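Local coordinates for protein 1,4-dihydroxy-2-naphthoyl-CoA hydrolase (Escherichia coli, PDB 1VH5) that hydrolyses 1,4-dihydroxy-2-naphthoyl-CoA to 1,4-dihydroxy-2-naphthoate and CoA in menaquinone biosynthesis, and also acts on a wide range of other acyl-CoA thioesters, at residues Leu38-Pro43 / Val61-Ser66; Ile67-Gly72 / Ser131-Ala136. One frame throughout, in Å; residues are numbered along the deposited sequence. Where two conformers were deposited one is given.

Contact 1: residues Leu38-Pro43 / Val61-Ser66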
ATOM      1  N   LEU A  38       0.611  18.921   2.072  1.00 15.58           N
ATOM      2  CA  LEU A  38      -0.748  18.443   1.819  1.00 14.93           C
ATOM      3  C   LEU A  38      -1.100  17.394   2.875  1.00 14.94           C
ATOM      4  O   LEU A  38      -0.294  16.500   3.137  1.00 16.14           O
ATOM      5  CB  LEU A  38      -0.857  17.921   0.391  1.00 15.82           C
ATOM      6  CG  LEU A  38      -2.222  17.518  -0.145  1.00 15.67           C
ATOM      7  CD1 LEU A  38      -3.226  18.688  -0.156  1.00 17.27           C
ATOM      8  CD2 LEU A  38      -2.061  16.916  -1.525  1.00 15.46           C
ATOM      9  N   GLU A  39      -2.264  17.501   3.532  1.00 14.87           N
ATOM     10  CA  GLU A  39      -2.650  16.522   4.555  1.00 16.00           C
ATOM     11  C   GLU A  39      -3.979  15.874   4.220  1.00 15.98           C
ATOM     12  O   GLU A  39      -4.914  16.516   3.715  1.00 16.71           O
ATOM     13  CB  GLU A  39      -2.800  17.148   5.953  1.00 17.38           C
ATOM     14  CG  GLU A  39      -1.622  17.987   6.388  1.00 20.68           C
ATOM     15  CD  GLU A  39      -1.799  18.630   7.754  1.00 22.62           C
ATOM     16  OE1 GLU A  39      -2.877  18.460   8.380  1.00 24.50           O
ATOM     17  OE2 GLU A  39      -0.835  19.301   8.202  1.00 26.09           O
ATOM     18  N   ALA A  40      -4.053  14.569   4.511  1.00 16.29           N
ATOM     19  CA  ALA A  40      -5.300  13.832   4.398  1.00 15.72           C
ATOM     20  C   ALA A  40      -5.419  12.839   5.543  1.00 14.94           C
ATOM     21  O   ALA A  40      -4.402  12.360   6.068  1.00 14.99           O
ATOM     22  CB  ALA A  40      -5.388  13.138   3.095  1.00 16.86           C
ATOM     23  N   THR A  41      -6.654  12.503   5.918  1.00 14.35           N
ATOM     24  CA  THR A  41      -6.865  11.476   6.940  1.00 15.81           C
ATOM     25  C   THR A  41      -7.573  10.244   6.382  1.00 15.07           C
ATOM     26  O   THR A  41      -8.132  10.255   5.320  1.00 15.96           O
ATOM     27  CB  THR A  41      -7.674  12.011   8.132  1.00 15.03           C
ATOM     28  OG1 THR A  41      -8.979  12.399   7.666  1.00 17.72           O
ATOM     29  CG2 THR A  41      -7.010  13.231   8.759  1.00 16.76           C
ATOM     30  N   MET A  42      -7.520   9.165   7.160  1.00 15.19           N
ATOM     31  CA  MET A  42      -8.096   7.868   6.793  1.00 14.77           C
ATOM     32  C   MET A  42      -8.497   7.143   8.059  1.00 15.03           C
ATOM     33  O   MET A  42      -7.754   7.149   9.037  1.00 14.55           O
ATOM     34  CB  MET A  42      -7.069   7.029   6.026  1.00 14.17           C
ATOM     35  CG  MET A  42      -7.511   5.622   5.563  1.00 15.84           C
ATOM     36  SD  MET A  42      -6.211   4.728   4.719  1.00 16.09           S
ATOM     37  CE  MET A  42      -5.170   4.465   6.033  1.00 16.33           C
ATOM     38  N   PRO A  43      -9.681   6.512   8.057  1.00 15.63           N
ATOM     39  CA  PRO A  43     -10.105   5.812   9.271  1.00 15.63           C
ATOM     40  C   PRO A  43      -9.330   4.512   9.430  1.00 14.07           C
ATOM     41  O   PRO A  43      -8.870   3.916   8.432  1.00 14.64           O
ATOM     42  CB  PRO A  43     -11.585   5.489   8.980  1.00 16.88           C
ATOM     43  CG  PRO A  43     -11.641   5.315   7.495  1.00 17.95           C
ATOM     44  CD  PRO A  43     -10.662   6.363   6.974  1.00 16.83           C
ATOM     45  N   VAL A  61       0.186   2.762   3.161  1.00 11.95           N
ATOM     46  CA  VAL A  61       0.816   3.044   1.860  1.00 11.93           C
ATOM     47  C   VAL A  61      -0.215   3.553   0.857  1.00 11.83           C
ATOM     48  O   VAL A  61       0.074   4.447   0.060  1.00 11.87           O
ATOM     49  CB  VAL A  61       1.619   1.826   1.348  1.00 12.27           C
ATOM     50  CG1 VAL A  61       2.237   2.161  -0.021  1.00 12.93           C
ATOM     51  CG2 VAL A  61       2.722   1.454   2.352  1.00 13.96           C
ATOM     52  N   VAL A  62      -1.434   3.020   0.883  1.00 11.62           N
ATOM     53  CA  VAL A  62      -2.490   3.625   0.075  1.00 11.98           C
ATOM     54  C   VAL A  62      -2.651   5.120   0.408  1.00 11.32           C
ATOM     55  O   VAL A  62      -2.725   5.965  -0.485  1.00 12.49           O
ATOM     56  CB  VAL A  62      -3.851   2.921   0.257  1.00 12.79           C
ATOM     57  CG1 VAL A  62      -4.940   3.679  -0.516  1.00 14.12           C
ATOM     58  CG2 VAL A  62      -3.790   1.463  -0.256  1.00 13.70           C
ATOM     59  N   LEU A  63      -2.687   5.438   1.688  1.00 11.89           N
ATOM     60  CA  LEU A  63      -2.831   6.832   2.106  1.00 12.87           C
ATOM     61  C   LEU A  63      -1.642   7.660   1.577  1.00 12.29           C
ATOM     62  O   LEU A  63      -1.833   8.734   0.935  1.00 12.49           O
ATOM     63  CB  LEU A  63      -3.004   6.942   3.628  1.00 13.18           C
ATOM     64  CG  LEU A  63      -3.079   8.384   4.178  1.00 13.24           C
ATOM     65  CD1 LEU A  63      -4.301   9.133   3.621  1.00 13.48           C
ATOM     66  CD2 LEU A  63      -3.126   8.337   5.697  1.00 15.84           C
ATOM     67  N   ALA A  64      -0.416   7.165   1.791  1.00 12.26           N
ATOM     68  CA  ALA A  64       0.781   7.898   1.371  1.00 12.55           C
ATOM     69  C   ALA A  64       0.775   8.108  -0.133  1.00 11.83           C
ATOM     70  O   ALA A  64       1.071   9.223  -0.609  1.00 12.68           O
ATOM     71  CB  ALA A  64       2.051   7.157   1.792  1.00 13.03           C
ATOM     72  N   GLU A  65       0.483   7.062  -0.915  1.00 12.51           N
ATOM     73  CA  GLU A  65       0.537   7.199  -2.361  1.00 12.59           C
ATOM     74  C   GLU A  65      -0.596   8.095  -2.847  1.00 12.71           C
ATOM     75  O   GLU A  65      -0.421   8.837  -3.818  1.00 13.87           O
ATOM     76  CB  GLU A  65       0.494   5.821  -3.062  1.00 13.68           C
ATOM     77  CG  GLU A  65       0.669   5.951  -4.578  1.00 17.54           C
ATOM     78  CD  GLU A  65       1.392   4.809  -5.240  1.00 18.49           C
ATOM     79  OE1 GLU A  65       2.091   4.016  -4.554  1.00 20.07           O
ATOM     80  OE2 GLU A  65       1.221   4.726  -6.465  1.00 19.97           O
ATOM     81  N   SER A  66      -1.775   8.016  -2.221  1.00 13.43           N
ATOM     82  CA  SER A  66      -2.907   8.869  -2.648  1.00 13.89           C
ATOM     83  C   SER A  66      -2.581  10.344  -2.471  1.00 13.98           C
ATOM     84  O   SER A  66      -2.936  11.162  -3.317  1.00 16.09           O
ATOM     85  CB  SER A  66      -4.134   8.542  -1.806  1.00 12.84           C
ATOM     86  OG  SER A  66      -4.599   7.215  -2.051  1.00 13.79           O
TER
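L63 meets the strand through both of its methyl branches, and the contact between 38-43 and 61-66 is van der Waals packing, with no hydrogen bond across it. L63 CD1 lies 4.1 Å from A40 O and 4.2 Å from A40 CB; L63 CD2 lies 4.2 Å from M42 CB. The root of the leucine is covered too: M42 SD sits 4.0 Å from L63 CB. M42 and L63 run past each other in opposite directions. The methionine is extended over its first two torsions and then bends at chi3 (69°), which leaves CE as well as SD beside L63 CB, CE at 4.1 Å.

Polar bonds of the helix lie within it or run to the second subunit. S66 OG donates to V62 O at 2.7 Å, from above the carbonyl plane, while S66 N reaches the same oxygen from the other face. S66 OG also bonds H56 NE2 of the second subunit. E65, the probable nucleophile or proton acceptor, bonds H91 of that subunit through OE1.

Helix 57-74 is the central helix of the hotdog fold, and here it runs nearly antiparallel to strand 38-43, which lies between strands 29-33 and 99-106. V100 packs against both M42 and L63, as does I28.

Contact 2: residues Ile67-Gly72 / Ser131-Ala136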
ATOM      1  N   ILE A  67      -1.924  10.689  -1.372  1.00 13.34           N
ATOM      2  CA  ILE A  67      -1.556  12.087  -1.086  1.00 14.24           C
ATOM      3  C   ILE A  67      -0.418  12.523  -1.984  1.00 13.86           C
ATOM      4  O   ILE A  67      -0.499  13.561  -2.647  1.00 13.16           O
ATOM      5  CB  ILE A  67      -1.146  12.325   0.387  1.00 14.96           C
ATOM      6  CG1 ILE A  67      -2.286  11.968   1.352  1.00 14.55           C
ATOM      7  CG2 ILE A  67      -0.817  13.809   0.599  1.00 14.08           C
ATOM      8  CD1 ILE A  67      -1.820  11.844   2.779  1.00 13.77           C
ATOM      9  N   GLY A  68       0.644  11.715  -2.048  1.00 13.53           N
ATOM     10  CA  GLY A  68       1.806  12.078  -2.857  1.00 14.06           C
ATOM     11  C   GLY A  68       1.480  12.213  -4.337  1.00 13.46           C
ATOM     12  O   GLY A  68       2.040  13.071  -5.022  1.00 13.40           O
ATOM     13  N   SER A  69       0.636  11.327  -4.861  1.00 13.67           N
ATOM     14  CA  SER A  69       0.293  11.416  -6.290  1.00 14.52           C
ATOM     15  C   SER A  69      -0.422  12.711  -6.639  1.00 15.13           C
ATOM     16  O   SER A  69      -0.121  13.320  -7.665  1.00 15.90           O
ATOM     17  CB  SER A  69      -0.648  10.270  -6.685  0.65 16.13           C
ATOM     18  OG  SER A  69      -0.033   9.011  -6.494  0.65 17.41           O
ATOM     19  N   VAL A  70      -1.378  13.136  -5.807  1.00 14.51           N
ATOM     20  CA  VAL A  70      -2.084  14.390  -6.063  1.00 14.99           C
ATOM     21  C   VAL A  70      -1.140  15.568  -5.819  1.00 14.79           C
ATOM     22  O   VAL A  70      -1.119  16.489  -6.619  1.00 14.67           O
ATOM     23  CB  VAL A  70      -3.229  14.569  -4.978  0.65 16.36           C
ATOM     24  CG1 VAL A  70      -3.714  16.033  -4.891  0.65 16.05           C
ATOM     25  CG2 VAL A  70      -4.390  13.636  -5.209  0.65 19.08           C
ATOM     26  N   ALA A  71      -0.301  15.515  -4.778  1.00 13.72           N
ATOM     27  CA  ALA A  71       0.654  16.618  -4.549  1.00 13.54           C
ATOM     28  C   ALA A  71       1.559  16.773  -5.760  1.00 13.32           C
ATOM     29  O   ALA A  71       1.822  17.901  -6.239  1.00 14.01           O
ATOM     30  CB  ALA A  71       1.477  16.364  -3.288  1.00 14.18           C
ATOM     31  N   GLY A  72       2.021  15.652  -6.295  1.00 12.49           N
ATOM     32  CA  GLY A  72       2.885  15.666  -7.480  1.00 12.40           C
ATOM     33  C   GLY A  72       2.184  16.335  -8.655  1.00 12.50           C
ATOM     34  O   GLY A  72       2.767  17.195  -9.359  1.00 12.72           O
ATOM     35  N   SER A 131       7.110   7.287   4.960  1.00 11.92           N
ATOM     36  CA  SER A 131       7.146   6.812   3.591  1.00 11.97           C
ATOM     37  C   SER A 131       7.777   7.841   2.665  1.00 11.23           C
ATOM     38  O   SER A 131       7.825   9.040   2.979  1.00 13.32           O
ATOM     39  CB  SER A 131       5.776   6.439   3.104  0.65 12.68           C
ATOM     40  OG  SER A 131       5.050   7.598   2.819  0.65 16.18           O
ATOM     41  N   ARG A 132       8.300   7.350   1.548  1.00 12.30           N
ATOM     42  CA  ARG A 132       8.759   8.199   0.450  1.00 12.01           C
ATOM     43  C   ARG A 132       8.203   7.687  -0.880  1.00 10.97           C
ATOM     44  O   ARG A 132       8.155   6.481  -1.077  1.00 12.63           O
ATOM     45  CB  ARG A 132      10.296   8.173   0.363  1.00 14.94           C
ATOM     46  CG  ARG A 132      11.057   8.923   1.465  1.00 17.96           C
ATOM     47  CD  ARG A 132      12.547   9.196   1.140  1.00 20.46           C
ATOM     48  NE  ARG A 132      13.228   8.036   0.527  1.00 20.22           N
ATOM     49  CZ  ARG A 132      13.760   7.043   1.230  1.00 16.72           C
ATOM     50  NH1 ARG A 132      14.307   6.035   0.618  1.00 15.60           N
ATOM     51  NH2 ARG A 132      13.765   7.028   2.552  1.00 19.69           N
ATOM     52  N   LEU A 133       7.794   8.600  -1.786  1.00 12.77           N
ATOM     53  CA  LEU A 133       7.283   8.295  -3.106  1.00 12.53           C
ATOM     54  C   LEU A 133       8.121   9.030  -4.121  1.00 12.63           C
ATOM     55  O   LEU A 133       8.333  10.239  -3.985  1.00 12.74           O
ATOM     56  CB  LEU A 133       5.811   8.765  -3.189  1.00 13.43           C
ATOM     57  CG  LEU A 133       5.166   8.664  -4.577  1.00 14.52           C
ATOM     58  CD1 LEU A 133       4.963   7.228  -5.081  1.00 15.78           C
ATOM     59  CD2 LEU A 133       3.840   9.508  -4.664  1.00 16.48           C
ATOM     60  N   THR A 134       8.603   8.306  -5.129  1.00 11.41           N
ATOM     61  CA  THR A 134       9.269   8.887  -6.281  1.00 12.48           C
ATOM     62  C   THR A 134       8.349   8.861  -7.472  1.00 12.45           C
ATOM     63  O   THR A 134       7.816   7.789  -7.780  1.00 12.21           O
ATOM     64  CB  THR A 134      10.572   8.110  -6.568  1.00 14.19           C
ATOM     65  OG1 THR A 134      11.426   8.173  -5.420  1.00 15.76           O
ATOM     66  CG2 THR A 134      11.351   8.719  -7.752  1.00 15.14           C
ATOM     67  N   THR A 135       8.192  10.010  -8.153  1.00 13.41           N
ATOM     68  CA  THR A 135       7.374  10.080  -9.376  1.00 13.53           C
ATOM     69  C   THR A 135       8.197  10.561 -10.536  1.00 15.18           C
ATOM     70  O   THR A 135       9.228  11.216 -10.363  1.00 14.94           O
ATOM     71  CB  THR A 135       6.233  11.082  -9.206  1.00 15.32           C
ATOM     72  OG1 THR A 135       6.801  12.399  -9.041  1.00 15.38           O
ATOM     73  CG2 THR A 135       5.386  10.777  -7.972  1.00 15.75           C
ATOM     74  N   ALA A 136       7.732  10.213 -11.717  1.00 15.31           N
ATOM     75  CA  ALA A 136       8.231  10.827 -12.954  1.00 16.31           C
ATOM     76  C   ALA A 136       7.182  11.784 -13.508  1.00 16.19           C
ATOM     77  O   ALA A 136       5.983  11.510 -13.456  1.00 15.76           O
ATOM     78  CB  ALA A 136       8.553   9.776 -13.982  1.00 17.62           C
TER
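L133 presses one methyl against the helix backbone at the G68-S69 peptide. Its CD2 stands 3.6 Å from G68 C and 3.7 Å from S69 N, so the leucine touches main chain directly. It can come this near because G68 brings no side chain to the side of the helix that faces the strand; the two CA atoms, G68 and L133, are 6.7 Å apart. CG of L133 is anti to the backbone N (chi1 173°), and this extends the side chain from the strand to the helix. No hydrogen bond crosses here, and the tight part of the contact is this single methyl against a peptide.

Around that point the fit slackens. S69 is partly exposed, and in the conformer modelled here its hydroxyl is hydrogen-bonded to E65 O one turn back in the helix. Toward the C-terminal end T135 also directs its CB at the helix, but its side chain stays 5.0 Å from segment 67-72. G72 and T135 are joined indirectly by Q114, whose NE2 bonds G72 O and whose OE1 bonds T135 OG1. On the other face of the strand, R132 is exposed and T134 and A136 are partly so.

Strand 127-138 is flanked by antiparallel strands 81-91 and 113-121, and L133 also touches I87. Helix 57-74 packs against this part of the curved sheet, with A71 on W116 of strand 113-121 and I67 packed on L38 and A40 of strand 38-43.

From the N terminus, strand 38-43 comes first, and contact 1 closes a short loop of 17 residues when the chain returns as helix 57-74. The same helix then opens contact 2, whose much longer loop of 58 residues holds strands 81-91, 99-106 and 113-121 and the short strand 108-109 before strand 127-138 arrives. The two loops follow one another, neither nesting nor crossing. The centres of the contacts are about 11 Å apart, and both use helix 57-74: its earlier turns meet strand 38-43, its later ones strand 127-138, both of the same curved sheet. Atoms of the two contacts touch directly, with A40 CB 3.7 Å from I67 CG1 and L38 O 3.7 Å from I67 CG2.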